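Local coordinates for protein hydroquinone dioxygenase large subunit (Pseudomonas sp., PDB 4ZXA) that catalyses, together with a small subunit, the iron(II)-dependent oxidative ring cleavage of hydroquinone, using a metal site held in a cupin fold, at residues 27-32 and 133-138; 170-175 and 232-237; 294-299 and 334-339. One frame throughout, in Å; residues are numbered along the deposited sequence.

Contact 1 of 3, residues 27-32 and 133-138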
loop_
_atom_site.group_PDB
_atom_site.type_symbol
_atom_site.label_atom_id
_atom_site.label_comp_id
_atom_site.label_asym_id
_atom_site.label_seq_id
_atom_site.Cartn_x
_atom_site.Cartn_y
_atom_site.Cartn_z
ATOM N N THR E 27 -6.549 -23.013 1.927
ATOM C CA THR E 27 -6.206 -21.800 2.659
ATOM C C THR E 27 -6.682 -21.839 4.093
ATOM O O THR E 27 -6.045 -21.263 4.975
ATOM C CB THR E 27 -6.762 -20.531 1.989
ATOM O OG1 THR E 27 -8.176 -20.460 2.189
ATOM C CG2 THR E 27 -6.452 -20.533 0.498
ATOM N N GLY E 28 -7.804 -22.517 4.327
ATOM C CA GLY E 28 -8.356 -22.633 5.668
ATOM C C GLY E 28 -9.361 -21.540 5.992
ATOM O O GLY E 28 -9.875 -21.470 7.113
ATOM N N TYR E 29 -9.650 -20.686 5.016
ATOM C CA TYR E 29 -10.552 -19.564 5.243
ATOM C C TYR E 29 -11.904 -19.781 4.576
ATOM O O TYR E 29 -12.010 -20.489 3.586
ATOM C CB TYR E 29 -9.950 -18.251 4.720
ATOM C CG TYR E 29 -8.596 -17.862 5.293
ATOM C CD1 TYR E 29 -8.457 -17.499 6.629
ATOM C CD2 TYR E 29 -7.463 -17.816 4.485
ATOM C CE1 TYR E 29 -7.225 -17.129 7.148
ATOM C CE2 TYR E 29 -6.229 -17.445 5.000
ATOM C CZ TYR E 29 -6.121 -17.104 6.330
ATOM O OH TYR E 29 -4.897 -16.746 6.845
ATOM N N ARG E 30 -12.924 -19.131 5.118
ATOM C CA ARG E 30 -14.260 -19.130 4.542
ATOM C C ARG E 30 -14.457 -17.935 3.616
ATOM O O ARG E 30 -14.023 -16.834 3.916
ATOM C CB ARG E 30 -15.297 -19.014 5.661
ATOM C CG ARG E 30 -15.180 -20.030 6.776
ATOM C CD ARG E 30 -16.223 -19.747 7.849
ATOM N NE ARG E 30 -16.220 -20.769 8.888
ATOM C CZ ARG E 30 -16.925 -21.892 8.815
ATOM N NH1 ARG E 30 -17.683 -22.127 7.752
ATOM N NH2 ARG E 30 -16.876 -22.779 9.798
ATOM N N SER E 31 -15.136 -18.136 2.503
ATOM C CA SER E 31 -15.554 -17.004 1.690
ATOM C C SER E 31 -16.898 -16.517 2.218
ATOM O O SER E 31 -17.591 -17.249 2.903
ATOM C CB SER E 31 -15.672 -17.400 0.215
ATOM O OG SER E 31 -16.591 -18.470 0.058
ATOM N N PHE E 32 -17.263 -15.278 1.908
ATOM C CA PHE E 32 -18.524 -14.720 2.385
ATOM C C PHE E 32 -19.319 -14.084 1.250
ATOM O O PHE E 32 -18.762 -13.591 0.266
ATOM C CB PHE E 32 -18.298 -13.706 3.523
ATOM C CG PHE E 32 -17.815 -14.328 4.810
ATOM C CD1 PHE E 32 -16.466 -14.590 5.014
ATOM C CD2 PHE E 32 -18.707 -14.660 5.812
ATOM C CE1 PHE E 32 -16.018 -15.169 6.200
ATOM C CE2 PHE E 32 -18.266 -15.230 6.998
ATOM C CZ PHE E 32 -16.923 -15.485 7.192
ATOM N N LEU E 133 -13.746 -10.573 10.065
ATOM C CA LEU E 133 -12.603 -10.330 10.944
ATOM C C LEU E 133 -12.281 -11.583 11.749
ATOM O O LEU E 133 -11.130 -12.009 11.825
ATOM C CB LEU E 133 -12.855 -9.151 11.894
ATOM C CG LEU E 133 -12.934 -7.742 11.312
ATOM C CD1 LEU E 133 -13.517 -6.774 12.355
ATOM C CD2 LEU E 133 -11.557 -7.284 10.839
ATOM N N ARG E 134 -13.308 -12.168 12.350
ATOM C CA ARG E 134 -13.129 -13.359 13.166
ATOM C C ARG E 134 -12.404 -14.427 12.371
ATOM O O ARG E 134 -11.407 -14.983 12.825
ATOM C CB ARG E 134 -14.483 -13.883 13.657
ATOM C CG ARG E 134 -14.392 -14.919 14.773
ATOM C CD ARG E 134 -15.783 -15.334 15.272
ATOM N NE ARG E 134 -15.698 -16.250 16.412
ATOM C CZ ARG E 134 -16.073 -15.950 17.657
ATOM N NH1 ARG E 134 -16.585 -14.754 17.949
ATOM N NH2 ARG E 134 -15.942 -16.857 18.617
ATOM N N ASP E 135 -12.893 -14.697 11.167
ATOM C CA ASP E 135 -12.338 -15.781 10.376
ATOM C C ASP E 135 -10.955 -15.472 9.767
ATOM O O ASP E 135 -10.084 -16.337 9.747
ATOM C CB ASP E 135 -13.333 -16.224 9.305
ATOM C CG ASP E 135 -12.890 -17.500 8.594
ATOM O OD1 ASP E 135 -12.937 -18.579 9.225
ATOM O OD2 ASP E 135 -12.488 -17.423 7.409
ATOM N N TRP E 136 -10.742 -14.247 9.289
ATOM C CA TRP E 136 -9.512 -13.931 8.559
ATOM C C TRP E 136 -8.367 -13.414 9.440
ATOM O O TRP E 136 -7.226 -13.253 8.970
ATOM C CB TRP E 136 -9.792 -12.934 7.430
ATOM C CG TRP E 136 -10.753 -13.448 6.404
ATOM C CD1 TRP E 136 -11.359 -14.669 6.386
ATOM C CD2 TRP E 136 -11.214 -12.755 5.238
ATOM N NE1 TRP E 136 -12.166 -14.778 5.287
ATOM C CE2 TRP E 136 -12.098 -13.615 4.565
ATOM C CE3 TRP E 136 -10.958 -11.489 4.701
ATOM C CZ2 TRP E 136 -12.736 -13.253 3.382
ATOM C CZ3 TRP E 136 -11.593 -11.131 3.525
ATOM C CH2 TRP E 136 -12.467 -12.007 2.879
ATOM N N THR E 137 -8.664 -13.162 10.709
ATOM C CA THR E 137 -7.630 -12.711 11.619
ATOM C C THR E 137 -7.037 -13.859 12.429
ATOM O O THR E 137 -7.674 -14.398 13.324
ATOM C CB THR E 137 -8.140 -11.629 12.572
ATOM O OG1 THR E 137 -8.771 -10.586 11.816
ATOM C CG2 THR E 137 -6.979 -11.057 13.375
ATOM N N ASN E 138 -5.800 -14.203 12.108
ATOM C CA ASN E 138 -5.082 -15.266 12.774
ATOM C C ASN E 138 -4.570 -14.795 14.107
ATOM O O ASN E 138 -4.549 -13.599 14.371
ATOM C CB ASN E 138 -3.914 -15.708 11.900
ATOM C CG ASN E 138 -4.367 -16.176 10.542
ATOM O OD1 ASN E 138 -5.383 -16.867 10.425
ATOM N ND2 ASN E 138 -3.638 -15.780 9.501
HETATM O O HOH W 1 -11.870 -20.771 8.877
#

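Contact 2 of 3, residues 170-175 and 232-237. With H8N (4-hydroxybenzonitrile), chain J.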
loop_
_atom_site.group_PDB
_atom_site.type_symbol
_atom_site.label_atom_id
_atom_site.label_comp_id
_atom_site.label_asym_id
_atom_site.label_seq_id
_atom_site.Cartn_x
_atom_site.Cartn_y
_atom_site.Cartn_z
ATOM N N ILE E 170 -16.668 -0.061 28.038
ATOM C CA ILE E 170 -17.729 0.699 28.685
ATOM C C ILE E 170 -17.806 2.084 28.036
ATOM O O ILE E 170 -16.805 2.779 27.928
ATOM C CB ILE E 170 -17.483 0.881 30.194
ATOM C CG1 ILE E 170 -17.658 -0.438 30.935
ATOM C CG2 ILE E 170 -18.434 1.933 30.764
ATOM C CD1 ILE E 170 -17.344 -0.350 32.416
ATOM N N ALA E 171 -18.992 2.475 27.600
ATOM C CA ALA E 171 -19.184 3.790 27.004
ATOM C C ALA E 171 -18.965 4.897 28.030
ATOM O O ALA E 171 -19.359 4.776 29.181
ATOM C CB ALA E 171 -20.590 3.903 26.396
ATOM N N THR E 172 -18.349 5.988 27.606
ATOM C CA THR E 172 -18.205 7.136 28.487
ATOM C C THR E 172 -19.504 7.936 28.578
ATOM O O THR E 172 -19.943 8.522 27.586
ATOM C CB THR E 172 -17.100 8.088 27.998
ATOM O OG1 THR E 172 -15.899 7.355 27.774
ATOM C CG2 THR E 172 -16.843 9.163 29.036
ATOM N N LYS E 173 -20.099 7.989 29.769
ATOM C CA LYS E 173 -21.262 8.850 29.997
ATOM C C LYS E 173 -20.902 10.323 30.225
ATOM O O LYS E 173 -21.557 11.227 29.698
ATOM C CB LYS E 173 -22.109 8.357 31.170
ATOM C CG LYS E 173 -23.225 9.354 31.503
ATOM C CD LYS E 173 -24.152 8.871 32.597
ATOM C CE LYS E 173 -23.426 8.702 33.907
ATOM N NZ LYS E 173 -24.337 8.120 34.939
ATOM N N ARG E 174 -19.869 10.566 31.022
ATOM C CA ARG E 174 -19.488 11.933 31.371
ATOM C C ARG E 174 -17.982 12.142 31.194
ATOM O O ARG E 174 -17.523 12.986 30.413
ATOM C CB ARG E 174 -19.886 12.194 32.827
ATOM C CG ARG E 174 -20.202 13.639 33.167
ATOM C CD ARG E 174 -20.853 13.750 34.555
ATOM N NE ARG E 174 -21.030 15.144 34.955
ATOM C CZ ARG E 174 -21.201 15.563 36.210
ATOM N NH1 ARG E 174 -21.229 14.694 37.219
ATOM N NH2 ARG E 174 -21.347 16.864 36.456
ATOM N N MET E 175 -17.222 11.357 31.939
ATOM C CA MET E 175 -15.782 11.437 31.919
ATOM C C MET E 175 -15.274 10.106 32.452
ATOM O O MET E 175 -15.924 9.486 33.282
ATOM C CB MET E 175 -15.313 12.608 32.793
ATOM C CG MET E 175 -13.814 12.666 33.032
ATOM S SD MET E 175 -13.340 14.052 34.107
ATOM C CE MET E 175 -13.487 15.380 32.932
ATOM N N PRO E 232 -10.631 7.036 17.726
ATOM C CA PRO E 232 -11.196 8.096 18.566
ATOM C C PRO E 232 -12.104 7.489 19.631
ATOM O O PRO E 232 -13.027 6.741 19.292
ATOM C CB PRO E 232 -12.010 8.939 17.573
ATOM C CG PRO E 232 -11.338 8.683 16.227
ATOM C CD PRO E 232 -10.916 7.237 16.292
ATOM N N SER E 233 -11.830 7.801 20.898
ATOM C CA SER E 233 -12.587 7.267 22.016
ATOM C C SER E 233 -12.945 8.413 22.979
ATOM O O SER E 233 -12.097 9.259 23.286
ATOM C CB SER E 233 -11.764 6.184 22.717
ATOM O OG SER E 233 -12.513 5.542 23.732
ATOM N N VAL E 234 -14.195 8.448 23.446
ATOM C CA VAL E 234 -14.707 9.604 24.185
ATOM C C VAL E 234 -14.085 9.745 25.583
ATOM O O VAL E 234 -14.117 8.801 26.372
ATOM C CB VAL E 234 -16.247 9.541 24.349
ATOM C CG1 VAL E 234 -16.723 10.656 25.246
ATOM C CG2 VAL E 234 -16.939 9.614 23.005
ATOM N N THR E 235 -13.538 10.926 25.885
ATOM C CA THR E 235 -12.977 11.192 27.207
ATOM C C THR E 235 -13.652 12.339 27.953
ATOM O O THR E 235 -13.340 12.577 29.104
ATOM C CB THR E 235 -11.445 11.447 27.182
ATOM O OG1 THR E 235 -11.133 12.472 26.235
ATOM C CG2 THR E 235 -10.675 10.170 26.826
ATOM N N SER E 236 -14.558 13.055 27.300
ATOM C CA SER E 236 -15.385 14.026 28.003
ATOM C C SER E 236 -16.618 14.390 27.181
ATOM O O SER E 236 -16.548 14.557 25.956
ATOM C CB SER E 236 -14.594 15.287 28.380
ATOM O OG SER E 236 -14.100 15.962 27.237
ATOM N N VAL E 237 -17.746 14.514 27.870
ATOM C CA VAL E 237 -19.014 14.786 27.225
ATOM C C VAL E 237 -19.607 16.111 27.697
ATOM O O VAL E 237 -19.913 16.280 28.869
ATOM C CB VAL E 237 -20.019 13.655 27.512
ATOM C CG1 VAL E 237 -21.343 13.912 26.782
ATOM C CG2 VAL E 237 -19.430 12.313 27.111
HETATM N NAA H8N J . -11.515 11.153 9.708
HETATM C CAC H8N J . -10.927 10.646 10.548
HETATM C CAI H8N J . -10.139 10.022 11.651
HETATM C CAF H8N J . -9.065 10.731 12.175
HETATM C CAD H8N J . -8.303 10.182 13.203
HETATM C CAH H8N J . -8.651 8.926 13.674
HETATM O OAB H8N J . -7.902 8.371 14.676
HETATM C CAE H8N J . -9.725 8.214 13.151
HETATM C CAG H8N J . -10.479 8.771 12.130
#

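Contact 3 of 3, residues 294-299 and 334-339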
loop_
_atom_site.group_PDB
_atom_site.type_symbol
_atom_site.label_atom_id
_atom_site.label_comp_id
_atom_site.label_asym_id
_atom_site.label_seq_id
_atom_site.Cartn_x
_atom_site.Cartn_y
_atom_site.Cartn_z
ATOM N N VAL E 294 -4.431 23.313 15.824
ATOM C CA VAL E 294 -5.877 23.174 15.715
ATOM C C VAL E 294 -6.296 23.334 14.255
ATOM O O VAL E 294 -5.958 24.323 13.601
ATOM C CB VAL E 294 -6.604 24.256 16.515
ATOM C CG1 VAL E 294 -8.096 24.134 16.287
ATOM C CG2 VAL E 294 -6.271 24.135 17.971
ATOM N N CYS E 295 -7.035 22.364 13.743
ATOM C CA CYS E 295 -7.393 22.376 12.337
ATOM C C CYS E 295 -8.823 21.880 12.143
ATOM O O CYS E 295 -9.260 20.919 12.786
ATOM C CB CYS E 295 -6.414 21.509 11.545
ATOM S SG CYS E 295 -6.671 21.494 9.744
ATOM N N ALA E 296 -9.547 22.571 11.266
ATOM C CA ALA E 296 -10.865 22.149 10.816
ATOM C C ALA E 296 -10.713 21.415 9.486
ATOM O O ALA E 296 -10.178 21.957 8.521
ATOM C CB ALA E 296 -11.799 23.359 10.665
ATOM N N MET E 297 -11.167 20.172 9.439
ATOM C CA MET E 297 -11.233 19.446 8.175
ATOM C C MET E 297 -12.634 19.614 7.559
ATOM O O MET E 297 -13.631 19.165 8.122
ATOM C CB MET E 297 -10.860 17.971 8.389
ATOM C CG MET E 297 -9.406 17.751 8.849
ATOM S SD MET E 297 -8.219 17.985 7.498
ATOM C CE MET E 297 -6.644 17.910 8.379
ATOM N N PRO E 298 -12.711 20.288 6.408
ATOM C CA PRO E 298 -14.000 20.665 5.813
ATOM C C PRO E 298 -14.852 19.471 5.391
ATOM O O PRO E 298 -14.369 18.334 5.251
ATOM C CB PRO E 298 -13.606 21.485 4.576
ATOM C CG PRO E 298 -12.155 21.840 4.775
ATOM C CD PRO E 298 -11.570 20.725 5.585
ATOM N N ALA E 299 -16.132 19.746 5.169
ATOM C CA ALA E 299 -17.094 18.700 4.883
ATOM C C ALA E 299 -17.005 18.196 3.440
ATOM O O ALA E 299 -17.677 17.224 3.086
ATOM C CB ALA E 299 -18.484 19.201 5.175
ATOM N N PRO E 334 -19.519 24.034 3.870
ATOM C CA PRO E 334 -18.477 22.989 3.860
ATOM C C PRO E 334 -17.327 23.294 4.820
ATOM O O PRO E 334 -16.703 22.360 5.335
ATOM C CB PRO E 334 -17.934 23.036 2.433
ATOM C CG PRO E 334 -18.918 23.800 1.647
ATOM C CD PRO E 334 -19.661 24.693 2.566
ATOM N N TYR E 335 -17.028 24.577 5.023
ATOM C CA TYR E 335 -15.994 24.987 5.984
ATOM C C TYR E 335 -16.588 25.923 7.017
ATOM O O TYR E 335 -17.388 26.790 6.680
ATOM C CB TYR E 335 -14.824 25.658 5.285
ATOM C CG TYR E 335 -15.201 26.868 4.481
ATOM C CD1 TYR E 335 -15.612 26.741 3.167
ATOM C CD2 TYR E 335 -15.136 28.145 5.031
ATOM C CE1 TYR E 335 -15.954 27.853 2.407
ATOM C CE2 TYR E 335 -15.472 29.265 4.283
ATOM C CZ TYR E 335 -15.881 29.110 2.965
ATOM O OH TYR E 335 -16.210 30.201 2.197
ATOM N N PRO E 336 -16.184 25.752 8.277
ATOM C CA PRO E 336 -16.882 26.296 9.449
ATOM C C PRO E 336 -16.866 27.822 9.599
ATOM O O PRO E 336 -17.849 28.355 10.082
ATOM C CB PRO E 336 -16.149 25.635 10.617
ATOM C CG PRO E 336 -14.781 25.411 10.104
ATOM C CD PRO E 336 -14.975 25.008 8.663
ATOM N N ILE E 337 -15.810 28.508 9.182
ATOM C CA ILE E 337 -15.664 29.911 9.537
ATOM C C ILE E 337 -15.317 30.851 8.377
ATOM O O ILE E 337 -14.347 30.624 7.654
ATOM C CB ILE E 337 -14.649 30.054 10.700
ATOM C CG1 ILE E 337 -15.265 29.459 11.963
ATOM C CG2 ILE E 337 -14.311 31.505 10.966
ATOM C CD1 ILE E 337 -14.288 28.807 12.834
ATOM N N GLU E 338 -16.128 31.903 8.209
ATOM C CA GLU E 338 -15.846 32.991 7.253
ATOM C C GLU E 338 -15.061 34.140 7.896
ATOM O O GLU E 338 -15.543 34.779 8.826
ATOM C CB GLU E 338 -17.146 33.551 6.665
ATOM C CG GLU E 338 -17.596 32.881 5.379
ATOM C CD GLU E 338 -16.796 33.338 4.171
ATOM O OE1 GLU E 338 -16.858 34.536 3.842
ATOM O OE2 GLU E 338 -16.107 32.504 3.552
ATOM N N PHE E 339 -13.858 34.405 7.392
ATOM C CA PHE E 339 -13.000 35.449 7.940
ATOM C C PHE E 339 -11.897 35.831 6.971
ATOM O O PHE E 339 -11.829 35.314 5.852
ATOM C CB PHE E 339 -12.384 35.023 9.278
ATOM C CG PHE E 339 -11.339 33.941 9.161
ATOM C CD1 PHE E 339 -9.999 34.260 9.043
ATOM C CD2 PHE E 339 -11.696 32.606 9.189
ATOM C CE1 PHE E 339 -9.044 33.268 8.941
ATOM C CE2 PHE E 339 -10.734 31.612 9.093
ATOM C CZ PHE E 339 -9.409 31.948 8.970
ATOM O OXT PHE E 339 -11.052 36.670 7.299
#

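Contact 1 of 3, residues 27-32 and 133-138
Tyr-29 and Arg-30 cross the end of helix 122-136, where Asp-135, Trp-136 and Asn-138 receive them. The tight part is an aromatic cluster of Tyr-29, Phe-32 and Trp-136, which closes the loop over the C-terminal end of the helix in the N-terminal family region. Tyr-29 CD1 comes to 4.1 Å from Trp-136 CD1, and Phe-32 and the indole run antiparallel past each other, with Phe-32 CE1 4.0 Å from Trp-136 NE1. Tryptophan suits this place because it packs against two rings while its one polar atom remains usable: NE1 donates to Arg-30 O at 3.1 Å, with the acceptor in the indole plane and the donor in the carbonyl plane, which helps fix the turn of the ring. Equally close-set is Asp-135: a first torsion of -171° swings the carboxylate over to the loop, and OD2 accepts from Arg-30 N at 2.9 Å on the syn side, tilted out of the carboxylate plane. At the far end of the tyrosine, Asn-138 ND2 gives a nearly straight bond (166°) to Tyr-29 OH, 3.1 Å away, ring and amide almost coplanar. Tyr-29 OH also bonds to Gly-155 O, and Asn-138 OD1 takes Asn-158 N. A phenylalanine in place of Tyr-29 would probably keep the ring packing but leave the Asn-138 amide and Gly-155 O without their hydroxyl partner.

The looser, partly exposed side holds the Arg-30 chain. Asp-135 OD1 makes a long salt bridge to Arg-30 NE, 4.0 Å away, while NH1 of that guanidinium bonds to Ser-21 O. A side chain at Gly-28 would collide with the carbonyl before it, so glycine suits the place.

The loop thus joins the helix end to the first sheet: Phe-32 pairs with Leu-39, and Trp-136 packs on Leu-39 of strand 37-41 and on Leu-67 of helix 63-75.

Contact 2 of 3, residues 170-175 and 232-237
Two hydrogen bonds tie the loop of Thr-172 and Arg-174 to the chain entering strand 236-238. Thr-172 OG1 donates to Val-234 O at 2.7 Å, approaching from above the carbonyl plane. The torsion explains the reach: OG1 stands anti to the threonine carbonyl carbon (chi1 -52°), which turns the hydroxyl to Val-234, and the same oxygen is also hydrogen-bonded to Ser-182 OG. The second bond runs between backbones, from Val-237 N to Arg-174 O at 3.0 Å, and is noticeably bent (143°). Arg-174 O receives a further CA-H...O contact from Ser-236 CA, 3.4 Å away, so one carbonyl serves two neighbouring residues.

The long cationic side chains leave this pairing for other partners. The CA-CB bonds of Lys-173 and Arg-174 both point away from residues 232-237, so the long chains carry their charges outside the contact, Lys-173 NZ to a salt bridge with Asp-180 and Arg-174 NE to one with Asp-80 of the small subunit.

Around the bonds, Val-234 and Thr-172 pack carbon to carbon, with Val-234 CG1 3.8 Å from Thr-172 CB and the branched residues crossing at a slant. Val-237 CG2 instead rests against a backbone carbonyl, 3.5 Å from Lys-173 O. Beta-branched residues fit such extended backbone well. At the start of the segment, Pro-232 turns to the active site, its CG 3.5 Å from CAE of the bound 4-hydroxybenzonitrile.

In the fold, residues 233-236 run beside strand 241-249, with backbone bonds to Phe-243 and Pro-245, and Thr-235 rests on Leu-219 and Tyr-222 of helix 219-224.

Contact 3 of 3, residues 294-299 and 334-339
Tyr-335, whose CB rests 4.4 Å from Pro-298 CB, sends its flat ring off in another direction. Ile-337 O and Glu-338 OE2 lie at the ring's edge, close to its plane, and the hydroxyl OH donates to Glu-338 OE2 at 2.7 Å, meeting that carboxylate on its anti side and tilted 30° out of its plane. Glu-338 OE2 has a second partner, Arg-33 of the small subunit, and the Tyr-335 ring meets His-34 of the same chain with planes at about 40°. The first torsion, near +60°, sets CG beside both the backbone N and the carbonyl carbon and so swings the ring away from residues 294-299.

What remains between the segments is small and compact. Ala-299 N donates to Pro-334 O at 2.7 Å, nearly straight (171°), in the carbonyl plane and on a lone pair. Pro-298 CA also approaches this oxygen, at 3.2 Å. Prolines suit this tail: they lack an N-H to satisfy, and their stiff rings present aliphatic surface. Pro-336 CG touches Ala-296 CB at 3.7 Å, where a methyl is bulk enough; Trp-263 of the next strand lies against both residues.

The arrangement belongs to the cupin domain, an antiparallel beta fold in which strand 293-297, outermost in this chain, receives the C-terminal tail while the sheet continues into the small subunit. It also lies just behind the active site: Pro-298 O accepts from Asn-258 ND2, and Met-297 pairs through its backbone with Glu-262, both residues of the cadmium site. The strand's end is thus a second-shell element that probably helps position these ligands, with the Pro-298 side chain about 9 Å from the metal.

In the fold
The three contacts follow one another along the chain without touching, contacts 1 and 3 lying on opposite sides of its centre. Contact 1 is the most buried, an aromatic cluster with side-chain hydrogen bonds that joins a helix end to the N-terminal sheet, and no other chain reaches it. Contacts 2 and 3 are partly buried and both reach the same sheet, at the two strands outermost within this chain, 236-238 and 293-297. There the chemistry changes to fewer, backbone-accepted bonds and small apolar contacts, with Arg-174 and Glu-338 paired to the small subunit. Segment 232-237 of contact 2 begins at the ligand pocket, with Pro-232, whereas contact 3 backs the metal site at second shell.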